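Local coordinates for protein thiol-disulfide isomerase and thioredoxins (PDB 3LOR) that probably acts as a thioredoxin-like thiol-disulfide oxidoreductase or isomerase of the redoxin family, and can bind calcium, at residues G139-D142 and D143-G147; R58-E62 and S63-V67; E26-G30 and K31-V35; V87-E91 and F92-F96. All coordinates share one frame; numbering follows the deposited sequence.

Contact 1: G139-D142 and D143-G147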
loop_
_atom_site.group_PDB
_atom_site.type_symbol
_atom_site.label_atom_id
_atom_site.label_comp_id
_atom_site.label_asym_id
_atom_site.label_seq_id
_atom_site.Cartn_x
_atom_site.Cartn_y
_atom_site.Cartn_z
ATOM N N GLY A 139 -11.514 3.155 -15.867
ATOM C CA GLY A 139 -10.310 2.709 -15.206
ATOM C C GLY A 139 -10.034 3.095 -13.773
ATOM O O GLY A 139 -10.908 3.484 -13.087
ATOM N N GLN A 140 -8.801 2.947 -13.331
ATOM C CA GLN A 140 -8.427 3.277 -11.982
ATOM C C GLN A 140 -8.401 4.785 -11.802
ATOM O O GLN A 140 -7.824 5.476 -12.578
ATOM C CB GLN A 140 -7.055 2.677 -11.661
ATOM C CG GLN A 140 -6.860 2.163 -10.244
ATOM C CD GLN A 140 -5.398 1.908 -9.871
ATOM O OE1 GLN A 140 -4.775 2.717 -9.251
ATOM N NE2 GLN A 140 -4.872 0.781 -10.257
ATOM N N VAL A 141 -9.037 5.284 -10.768
ATOM C CA VAL A 141 -8.942 6.690 -10.443
ATOM C C VAL A 141 -8.323 6.818 -9.092
ATOM O O VAL A 141 -8.743 6.208 -8.190
ATOM C CB VAL A 141 -10.289 7.361 -10.399
ATOM C CG1 VAL A 141 -10.120 8.819 -10.345
ATOM C CG2 VAL A 141 -11.100 6.987 -11.559
ATOM N N ASP A 142 -7.315 7.637 -8.976
ATOM C CA ASP A 142 -6.631 7.854 -7.731
ATOM C C ASP A 142 -7.531 8.499 -6.687
ATOM O O ASP A 142 -8.358 9.283 -7.006
ATOM C CB ASP A 142 -5.428 8.728 -7.994
ATOM C CG ASP A 142 -4.671 9.030 -6.766
ATOM O OD1 ASP A 142 -4.025 8.140 -6.227
ATOM O OD2 ASP A 142 -4.744 10.146 -6.310
ATOM N N ASP A 143 -7.358 8.161 -5.437
ATOM C CA ASP A 143 -8.204 8.665 -4.382
ATOM C C ASP A 143 -8.181 10.181 -4.242
ATOM O O ASP A 143 -9.199 10.782 -4.071
ATOM C CB ASP A 143 -7.705 8.139 -3.056
ATOM C CG ASP A 143 -8.362 6.864 -2.602
ATOM O OD1 ASP A 143 -9.186 6.275 -3.270
ATOM O OD2 ASP A 143 -8.032 6.442 -1.503
ATOM N N PHE A 144 -7.008 10.783 -4.308
ATOM C CA PHE A 144 -6.865 12.213 -4.242
ATOM C C PHE A 144 -7.571 12.962 -5.368
ATOM O O PHE A 144 -8.218 13.934 -5.144
ATOM C CB PHE A 144 -5.398 12.571 -4.263
ATOM C CG PHE A 144 -5.138 14.010 -4.198
ATOM C CD1 PHE A 144 -5.520 14.734 -3.123
ATOM C CD2 PHE A 144 -4.515 14.656 -5.217
ATOM C CE1 PHE A 144 -5.300 16.027 -3.062
ATOM C CE2 PHE A 144 -4.288 15.989 -5.139
ATOM C CZ PHE A 144 -4.681 16.662 -4.049
ATOM N N VAL A 145 -7.433 12.482 -6.586
ATOM C CA VAL A 145 -8.107 13.062 -7.723
ATOM C C VAL A 145 -9.624 12.985 -7.614
ATOM O O VAL A 145 -10.296 13.908 -7.912
ATOM C CB VAL A 145 -7.679 12.387 -9.008
ATOM C CG1 VAL A 145 -8.447 12.867 -10.141
ATOM C CG2 VAL A 145 -6.281 12.588 -9.273
ATOM N N LEU A 146 -10.125 11.859 -7.162
ATOM C CA LEU A 146 -11.526 11.686 -6.919
ATOM C C LEU A 146 -12.036 12.631 -5.832
ATOM O O LEU A 146 -13.064 13.200 -5.966
ATOM C CB LEU A 146 -11.860 10.237 -6.618
ATOM C CG LEU A 146 -13.339 9.873 -6.660
ATOM C CD1 LEU A 146 -14.006 10.235 -7.891
ATOM C CD2 LEU A 146 -13.636 8.467 -6.339
ATOM N N GLY A 147 -11.264 12.832 -4.794
ATOM C CA GLY A 147 -11.621 13.796 -3.808
ATOM C C GLY A 147 -11.705 15.163 -4.405
ATOM O O GLY A 147 -12.628 15.857 -4.157
#

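Contact 2: R58-E62 and S63-V67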
loop_
_atom_site.group_PDB
_atom_site.type_symbol
_atom_site.label_atom_id
_atom_site.label_comp_id
_atom_site.label_asym_id
_atom_site.label_seq_id
_atom_site.Cartn_x
_atom_site.Cartn_y
_atom_site.Cartn_z
ATOM N N ARG A 58 -18.903 5.221 3.161
ATOM C CA ARG A 58 -18.575 5.318 4.560
ATOM C C ARG A 58 -18.117 6.673 5.022
ATOM O O ARG A 58 -18.472 7.104 6.058
ATOM C CB ARG A 58 -17.567 4.240 4.932
ATOM C CG ARG A 58 -18.103 2.845 4.695
ATOM C CD ARG A 58 -17.165 1.768 5.150
ATOM N NE ARG A 58 -17.408 0.446 4.581
ATOM C CZ ARG A 58 -18.568 -0.201 4.578
ATOM N NH1 ARG A 58 -19.643 0.343 5.084
ATOM N NH2 ARG A 58 -18.664 -1.393 4.045
HETATM N N MSE A 59 -17.267 7.310 4.259
HETATM C CA MSE A 59 -16.819 8.666 4.504
HETATM C C MSE A 59 -17.721 9.871 4.313
HETATM O O MSE A 59 -17.534 10.842 4.960
HETATM C CB MSE A 59 -15.464 8.910 3.895
HETATM C CG MSE A 59 -14.490 7.900 4.370
HETATM SE SE MSE A 59 -12.773 8.366 4.040
HETATM C CE MSE A 59 -12.487 9.298 5.635
ATOM N N ILE A 60 -18.609 9.854 3.352
ATOM C CA ILE A 60 -19.392 11.018 3.087
ATOM C C ILE A 60 -20.831 10.713 3.299
ATOM O O ILE A 60 -21.319 9.720 2.868
ATOM C CB ILE A 60 -19.185 11.531 1.692
ATOM C CG1 ILE A 60 -17.725 11.790 1.437
ATOM C CG2 ILE A 60 -19.929 12.797 1.479
ATOM C CD1 ILE A 60 -17.508 12.285 0.153
ATOM N N ASP A 61 -21.496 11.599 3.984
ATOM C CA ASP A 61 -22.876 11.435 4.289
ATOM C C ASP A 61 -23.783 11.512 3.071
ATOM O O ASP A 61 -23.532 12.240 2.170
ATOM C CB ASP A 61 -23.292 12.486 5.296
ATOM C CG ASP A 61 -24.533 12.112 6.010
ATOM O OD1 ASP A 61 -24.497 11.151 6.755
ATOM O OD2 ASP A 61 -25.539 12.744 5.769
ATOM N N GLU A 62 -24.880 10.795 3.112
ATOM C CA GLU A 62 -25.826 10.774 2.013
ATOM C C GLU A 62 -26.629 12.019 1.843
ATOM O O GLU A 62 -27.334 12.149 0.900
ATOM C CB GLU A 62 -26.724 9.565 2.031
ATOM C CG GLU A 62 -26.018 8.371 1.603
ATOM C CD GLU A 62 -26.826 7.122 1.692
ATOM O OE1 GLU A 62 -27.805 7.052 2.448
ATOM O OE2 GLU A 62 -26.472 6.186 1.001
ATOM N N SER A 63 -26.531 12.911 2.791
ATOM C CA SER A 63 -27.063 14.250 2.652
ATOM C C SER A 63 -26.288 15.115 1.640
ATOM O O SER A 63 -26.773 16.117 1.201
ATOM C CB SER A 63 -27.182 14.935 4.004
ATOM O OG SER A 63 -25.963 15.015 4.650
ATOM N N GLN A 64 -25.072 14.696 1.331
ATOM C CA GLN A 64 -24.187 15.359 0.403
ATOM C C GLN A 64 -23.873 14.566 -0.852
ATOM O O GLN A 64 -23.982 15.057 -1.930
ATOM C CB GLN A 64 -22.890 15.640 1.102
ATOM C CG GLN A 64 -23.035 16.490 2.287
ATOM C CD GLN A 64 -23.116 17.937 1.934
ATOM O OE1 GLN A 64 -22.134 18.654 1.984
ATOM N NE2 GLN A 64 -24.272 18.373 1.562
ATOM N N VAL A 65 -23.446 13.338 -0.668
ATOM C CA VAL A 65 -23.134 12.461 -1.766
ATOM C C VAL A 65 -23.909 11.138 -1.738
ATOM O O VAL A 65 -23.918 10.462 -0.771
ATOM C CB VAL A 65 -21.633 12.178 -1.827
ATOM C CG1 VAL A 65 -21.337 11.117 -2.824
ATOM C CG2 VAL A 65 -20.821 13.436 -2.044
ATOM N N GLN A 66 -24.531 10.770 -2.835
ATOM C CA GLN A 66 -25.099 9.455 -2.992
ATOM C C GLN A 66 -24.256 8.552 -3.875
ATOM O O GLN A 66 -23.951 8.881 -4.960
ATOM C CB GLN A 66 -26.501 9.545 -3.547
ATOM C CG GLN A 66 -27.222 8.251 -3.631
ATOM C CD GLN A 66 -27.532 7.635 -2.293
ATOM O OE1 GLN A 66 -28.292 8.166 -1.536
ATOM N NE2 GLN A 66 -26.963 6.512 -2.025
ATOM N N VAL A 67 -23.891 7.401 -3.366
ATOM C CA VAL A 67 -23.205 6.387 -4.137
ATOM C C VAL A 67 -24.202 5.368 -4.614
ATOM O O VAL A 67 -25.021 4.913 -3.876
ATOM C CB VAL A 67 -22.091 5.668 -3.353
ATOM C CG1 VAL A 67 -21.355 4.761 -4.197
ATOM C CG2 VAL A 67 -21.186 6.599 -2.703
HETATM O O HOH W 1 -21.947 8.824 0.296
HETATM O O HOH W 2 -23.974 6.750 -0.406
#

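Contact 3: E26-G30 and K31-V35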
loop_
_atom_site.group_PDB
_atom_site.type_symbol
_atom_site.label_atom_id
_atom_site.label_comp_id
_atom_site.label_asym_id
_atom_site.label_seq_id
_atom_site.Cartn_x
_atom_site.Cartn_y
_atom_site.Cartn_z
ATOM N N GLU A 26 -35.350 12.664 -8.508
ATOM C CA GLU A 26 -35.858 13.560 -7.509
ATOM C C GLU A 26 -35.312 13.323 -6.124
ATOM O O GLU A 26 -35.068 14.246 -5.429
ATOM C CB GLU A 26 -37.370 13.560 -7.508
ATOM N N ASP A 27 -35.153 12.075 -5.737
ATOM C CA ASP A 27 -34.528 11.695 -4.483
ATOM C C ASP A 27 -33.091 12.142 -4.473
ATOM O O ASP A 27 -32.584 12.538 -3.480
ATOM C CB ASP A 27 -34.513 10.171 -4.308
ATOM C CG ASP A 27 -35.895 9.533 -4.323
ATOM O OD1 ASP A 27 -36.890 10.157 -3.956
ATOM O OD2 ASP A 27 -35.989 8.367 -4.687
ATOM N N LEU A 28 -32.437 12.001 -5.604
ATOM C CA LEU A 28 -31.081 12.439 -5.787
ATOM C C LEU A 28 -30.819 13.932 -5.887
ATOM O O LEU A 28 -29.748 14.360 -5.647
ATOM C CB LEU A 28 -30.445 11.710 -6.931
ATOM C CG LEU A 28 -30.543 10.221 -6.773
ATOM C CD1 LEU A 28 -30.264 9.629 -8.050
ATOM C CD2 LEU A 28 -29.614 9.741 -5.775
ATOM N N ARG A 29 -31.797 14.705 -6.283
ATOM C CA ARG A 29 -31.574 16.100 -6.536
ATOM C C ARG A 29 -31.131 16.848 -5.285
ATOM O O ARG A 29 -31.587 16.590 -4.221
ATOM C CB ARG A 29 -32.781 16.757 -7.188
ATOM C CG ARG A 29 -32.574 18.225 -7.452
ATOM C CD ARG A 29 -33.612 18.862 -8.329
ATOM N NE ARG A 29 -33.197 18.841 -9.713
ATOM C CZ ARG A 29 -32.783 19.885 -10.414
ATOM N NH1 ARG A 29 -32.420 19.714 -11.668
ATOM N NH2 ARG A 29 -32.747 21.096 -9.891
ATOM N N GLY A 30 -30.192 17.751 -5.469
ATOM C CA GLY A 30 -29.524 18.421 -4.391
ATOM C C GLY A 30 -28.317 17.712 -3.836
ATOM O O GLY A 30 -27.738 18.180 -2.914
ATOM N N LYS A 31 -27.960 16.584 -4.418
ATOM C CA LYS A 31 -26.819 15.780 -4.032
ATOM C C LYS A 31 -25.929 15.535 -5.217
ATOM O O LYS A 31 -26.380 15.421 -6.321
ATOM C CB LYS A 31 -27.270 14.424 -3.544
ATOM C CG LYS A 31 -27.298 14.245 -2.108
ATOM C CD LYS A 31 -28.568 14.688 -1.537
ATOM C CE LYS A 31 -29.627 13.768 -1.895
ATOM N NZ LYS A 31 -30.838 14.122 -1.161
ATOM N N VAL A 32 -24.651 15.435 -4.949
ATOM C CA VAL A 32 -23.715 14.905 -5.902
ATOM C C VAL A 32 -23.910 13.408 -6.027
ATOM O O VAL A 32 -24.074 12.746 -5.065
ATOM C CB VAL A 32 -22.282 15.259 -5.524
ATOM C CG1 VAL A 32 -21.328 14.628 -6.433
ATOM C CG2 VAL A 32 -22.093 16.698 -5.525
ATOM N N VAL A 33 -23.895 12.884 -7.230
ATOM C CA VAL A 33 -24.122 11.476 -7.434
ATOM C C VAL A 33 -22.906 10.790 -7.971
ATOM O O VAL A 33 -22.322 11.214 -8.921
ATOM C CB VAL A 33 -25.316 11.183 -8.331
ATOM C CG1 VAL A 33 -25.577 9.766 -8.409
ATOM C CG2 VAL A 33 -26.502 11.874 -7.891
ATOM N N VAL A 34 -22.527 9.717 -7.328
ATOM C CA VAL A 34 -21.438 8.924 -7.803
ATOM C C VAL A 34 -21.969 7.600 -8.260
ATOM O O VAL A 34 -22.495 6.881 -7.484
ATOM C CB VAL A 34 -20.394 8.696 -6.696
ATOM C CG1 VAL A 34 -19.286 7.849 -7.146
ATOM C CG2 VAL A 34 -19.908 9.955 -6.186
ATOM N N VAL A 35 -21.811 7.267 -9.514
ATOM C CA VAL A 35 -22.241 5.985 -9.967
ATOM C C VAL A 35 -21.057 5.134 -10.326
ATOM O O VAL A 35 -20.296 5.480 -11.175
ATOM C CB VAL A 35 -23.189 6.088 -11.179
ATOM C CG1 VAL A 35 -23.716 4.800 -11.539
ATOM C CG2 VAL A 35 -24.277 7.048 -10.940
#

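Contact 4: V87-E91 and F92-F96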
loop_
_atom_site.group_PDB
_atom_site.type_symbol
_atom_site.label_atom_id
_atom_site.label_comp_id
_atom_site.label_asym_id
_atom_site.label_seq_id
_atom_site.Cartn_x
_atom_site.Cartn_y
_atom_site.Cartn_z
ATOM N N VAL A 87 -25.061 -12.336 -3.871
ATOM C CA VAL A 87 -23.995 -12.972 -3.134
ATOM C C VAL A 87 -22.721 -12.156 -3.082
ATOM O O VAL A 87 -22.095 -12.097 -2.087
ATOM C CB VAL A 87 -23.691 -14.376 -3.642
ATOM C CG1 VAL A 87 -22.611 -14.953 -2.855
ATOM C CG2 VAL A 87 -24.887 -15.225 -3.571
ATOM N N PHE A 88 -22.362 -11.535 -4.180
ATOM C CA PHE A 88 -21.209 -10.691 -4.223
ATOM C C PHE A 88 -21.379 -9.554 -3.252
ATOM O O PHE A 88 -20.505 -9.255 -2.520
ATOM C CB PHE A 88 -21.052 -10.153 -5.635
ATOM C CG PHE A 88 -19.954 -9.180 -5.803
ATOM C CD1 PHE A 88 -18.686 -9.606 -6.023
ATOM C CD2 PHE A 88 -20.197 -7.846 -5.764
ATOM C CE1 PHE A 88 -17.708 -8.747 -6.181
ATOM C CE2 PHE A 88 -19.222 -6.987 -5.935
ATOM C CZ PHE A 88 -17.964 -7.438 -6.143
ATOM N N ILE A 89 -22.544 -8.966 -3.229
ATOM C CA ILE A 89 -22.808 -7.845 -2.376
ATOM C C ILE A 89 -22.651 -8.193 -0.894
ATOM O O ILE A 89 -22.106 -7.450 -0.152
ATOM C CB ILE A 89 -24.220 -7.276 -2.657
ATOM C CG1 ILE A 89 -24.201 -6.381 -3.893
ATOM C CG2 ILE A 89 -24.712 -6.507 -1.511
ATOM C CD1 ILE A 89 -25.514 -6.066 -4.446
ATOM N N ASP A 90 -23.153 -9.338 -0.497
ATOM C CA ASP A 90 -23.052 -9.839 0.852
ATOM C C ASP A 90 -21.633 -10.157 1.289
ATOM O O ASP A 90 -21.193 -9.725 2.301
ATOM C CB ASP A 90 -23.925 -11.082 0.917
ATOM C CG ASP A 90 -23.906 -11.762 2.254
ATOM O OD1 ASP A 90 -23.986 -11.102 3.289
ATOM O OD2 ASP A 90 -23.857 -12.994 2.260
ATOM N N GLU A 91 -20.919 -10.876 0.450
ATOM C CA GLU A 91 -19.540 -11.235 0.680
ATOM C C GLU A 91 -18.624 -10.037 0.802
ATOM O O GLU A 91 -17.756 -10.021 1.603
ATOM C CB GLU A 91 -19.017 -12.106 -0.454
ATOM C CG GLU A 91 -19.577 -13.484 -0.572
ATOM C CD GLU A 91 -19.007 -14.455 0.391
ATOM O OE1 GLU A 91 -19.037 -15.642 0.108
ATOM O OE2 GLU A 91 -18.539 -14.061 1.438
ATOM N N PHE A 92 -18.831 -9.028 -0.006
ATOM C CA PHE A 92 -17.991 -7.878 0.024
ATOM C C PHE A 92 -18.490 -6.760 0.925
ATOM O O PHE A 92 -17.912 -5.749 1.010
ATOM C CB PHE A 92 -17.702 -7.410 -1.407
ATOM C CG PHE A 92 -16.784 -8.294 -2.145
ATOM C CD1 PHE A 92 -17.167 -9.539 -2.532
ATOM C CD2 PHE A 92 -15.520 -7.889 -2.437
ATOM C CE1 PHE A 92 -16.318 -10.348 -3.184
ATOM C CE2 PHE A 92 -14.673 -8.710 -3.093
ATOM C CZ PHE A 92 -15.071 -9.935 -3.461
ATOM N N GLY A 93 -19.598 -6.964 1.587
ATOM C CA GLY A 93 -20.185 -5.961 2.433
ATOM C C GLY A 93 -20.597 -4.656 1.818
ATOM O O GLY A 93 -20.519 -3.651 2.437
ATOM N N ILE A 94 -21.096 -4.684 0.604
ATOM C CA ILE A 94 -21.491 -3.452 -0.044
ATOM C C ILE A 94 -22.808 -2.982 0.533
ATOM O O ILE A 94 -23.759 -3.673 0.547
ATOM C CB ILE A 94 -21.607 -3.628 -1.558
ATOM C CG1 ILE A 94 -20.243 -3.838 -2.186
ATOM C CG2 ILE A 94 -22.297 -2.467 -2.192
ATOM C CD1 ILE A 94 -20.282 -4.611 -3.370
ATOM N N LYS A 95 -22.828 -1.794 1.069
ATOM C CA LYS A 95 -24.028 -1.303 1.675
ATOM C C LYS A 95 -24.758 -0.207 0.912
ATOM O O LYS A 95 -25.801 0.190 1.297
ATOM C CB LYS A 95 -23.728 -0.879 3.095
ATOM C CG LYS A 95 -23.661 -2.020 4.013
ATOM C CD LYS A 95 -23.054 -1.603 5.282
ATOM C CE LYS A 95 -23.275 -2.625 6.375
ATOM N NZ LYS A 95 -23.544 -2.047 7.736
ATOM N N PHE A 96 -24.174 0.296 -0.148
ATOM C CA PHE A 96 -24.816 1.270 -0.988
ATOM C C PHE A 96 -25.783 0.637 -1.956
ATOM O O PHE A 96 -25.699 -0.492 -2.251
ATOM C CB PHE A 96 -23.783 2.159 -1.682
ATOM C CG PHE A 96 -22.791 1.438 -2.517
ATOM C CD1 PHE A 96 -21.531 1.237 -2.076
ATOM C CD2 PHE A 96 -23.101 1.003 -3.760
ATOM C CE1 PHE A 96 -20.638 0.630 -2.849
ATOM C CE2 PHE A 96 -22.194 0.385 -4.509
ATOM C CZ PHE A 96 -20.975 0.206 -4.057
#

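Contact 1: G139-D142 and D143-G147
The carboxylate of Asp142 and the ring of Phe144 are the two flat groups, and their planes stand 65° apart. Neither lies over the other: OD2 of Asp142 approaches the ring obliquely, 3.2 Å from Phe144 CB, while the ring itself leads off to pack against Gly147 of the second subunit. With CG of Asp142 opposite its own backbone N (chi1 179°), the carboxylate folds back over the first turn of the helix. OD2 then takes a weak, bent bond from Phe144 N at 3.1 Å. A firmer link runs from Leu146 N to Asp142 O, also 3.1 Å but with an N-H...O angle of 167°. The same OD2 forms a salt bridge to Lys55 of the second subunit, and Asp143 OD2 pairs with Lys55 of its own chain, so each of the two acidic groups has a lysine partner. On the apolar side, Val141 CG1 rests loosely on Val145 CG1 and on Leu146 CB, each at 4.4 Å. The negative carboxylates at this helix start would also be expected to suit its dipole. Together these features define an aspartate N-cap, opening helix 143-154 after strand 133-138 of the thioredoxin-like fold.

Contact 2: R58-E62 and S63-V67
Ile60 meets Val65, and Asp61 meets Ser63, through their first torsions: CG2 of Ile60 lies opposite its backbone N, which points it at the valine, and CG of Asp61 does likewise (chi1 -160°), swinging the carboxylate over the following residues. Ser63 answers with OG placed between its own N and carbonyl carbon (chi1 59°). The segment is the turn that ends helix 43-59 and enters strand 65-71, the second half of a beta-alpha-beta unit of the thioredoxin-like fold.

Two acceptors of Asp61 organise the turn. Its carbonyl O receives Val65 N at 3.0 Å, nearly straight and in the carbonyl plane, and also Gln64 N, which comes from above that plane. Its OD2 accepts twice as well: Ser63 OG donates along the anti lone pair at 2.6 Å, whereas Ser63 N arrives from above the carboxylate. The loop is thus tied by both backbone and side chain of one residue.

On the apolar side, Ile60 CG2 touches Val65 CG2 at 3.7 Å, and Ile60 continues onto Leu148 of the second subunit. A water lies 2.8 Å from both Ile60 O and Val65 O and can donate to either. Farther along, Glu62 reaches out with its chain extended beyond CG while Gln66 bends at chi2, their carboxylate and amide planes 54° apart. Gln66 NE2 bonds to Glu62 OE2 at 3.1 Å from above the carboxylate, and to Val67 O at 3.1 Å, with Val67 O lying in the amide plane of Gln66; a second water connects Glu62 OE2 to Val67 N.

Contact 3: E26-G30 and K31-V35
Lys31 folds back on the turn that precedes it, and both of its nitrogens find carbonyl oxygens from the end of helix 25-28. Its backbone N donates to Leu28 O at 3.1 Å, with 136° at the hydrogen. This bond closes a type II beta turn from Leu28 to Lys31, in which Gly30 takes the third position with a positive phi, readily adopted by glycine.

At the other end of the side chain, NZ comes within 3.3 Å of Asp27 O in a weak bond. Successive bends at chi2 (87°) and chi3 (71°) curl the chain around the turn: CB lies 3.3 Å from Leu28 O, CD is 3.8 Å from Gly30 C, and CE is 3.6 Å from Asp27 O. The aliphatic part thus runs over the peptide groups before the amine reaches the helix end.

Other acceptors are met from outside the turn. Gly30 O accepts from Arg129 NH1, while Asp27 OD2 takes the backbone N of Ser24, so this carboxylate serves the start of its own short helix and not the lysine. The apolar contribution is slight: Leu28 CB approaches Val33 CG2 at 4.1 Å, where the strand turns its side chain back toward the helix.

Chemically, the lysine amine deals with backbone carbonyls, which carry partial charge alone. The link is therefore probably a modest electrostatic one, the positive charge of the lysine being suited to the carbonyl-rich C-terminal end of helix 25-28, while the turn bond sets the path into strand 32-38.

Contact 4: V87-E91 and F92-F96
Phe92 folds back over the last helical turn and lays its ring on that of Phe88. Starting at CB, 3.5 Å from Phe88 O, the side chain leaves with CG opposite its own carbonyl carbon (chi1 -72°), which turns the ring along the helix flank. CD1 then passes 3.4 Å from Phe88 O and lies over the Phe88 ring face, offset toward the rim. CE1 comes next, 3.7 Å from Phe88 CE1, and CZ sits 4.0 Å from that same carbon. The centroids are 4.5 Å apart and the planes differ by 24°, which identifies an offset stack rather than a T-shaped pair. In return, Phe88 CE1 lies over one face of the Phe92 ring. The Phe92 side chain also packs against Val46 of helix 43-59 and against Leu41 of the third subunit.

The Phe88 ring has a second neighbour, Ile94 CD1, which approaches CE2 obliquely at 3.7 Å. Ile94 itself goes on to Val50 and Gln54 of helix 43-59, so the segment leaving helix 82-91 packs on that helix.

Backbone bonds fix the residues that carry these groups. Phe92 N donates to Phe88 O as a regular helical bond, and Gly93 N donates to Asp90 O. Ile94 N bonds to Ile89 O at 3.0 Å, with an N-H...O angle of 153°. Gly93, with positive phi, breaks the helix. Positive phi and bonds back into the final turn make this a Schellman motif, closing helix 82-91 before strand 98-101.

How the contacts relate
All four contacts are partly buried local junctions where a helix meets a loop or strand, and their chemistry follows their place. Contact 1 opens a helix with carboxylates, whereas contacts 2, 3 and 4 follow the C-terminal ends of helices, where carbonyl oxygens gather donors. Contacts 2 and 3 feed neighbouring strands of the sheet and touch: Gln66 N and O probably bond to Val32 O and Val34 N, and the centres are about 10 Å apart. Contact 4 differs in its aromatic stack and meets contact 2 through a weak bond from Arg58 NH2 to Gly93 O and packing of Val67 on Phe96. Contacts 1 and 2 both face the second subunit, contact 4 the third, while contact 3 touches none.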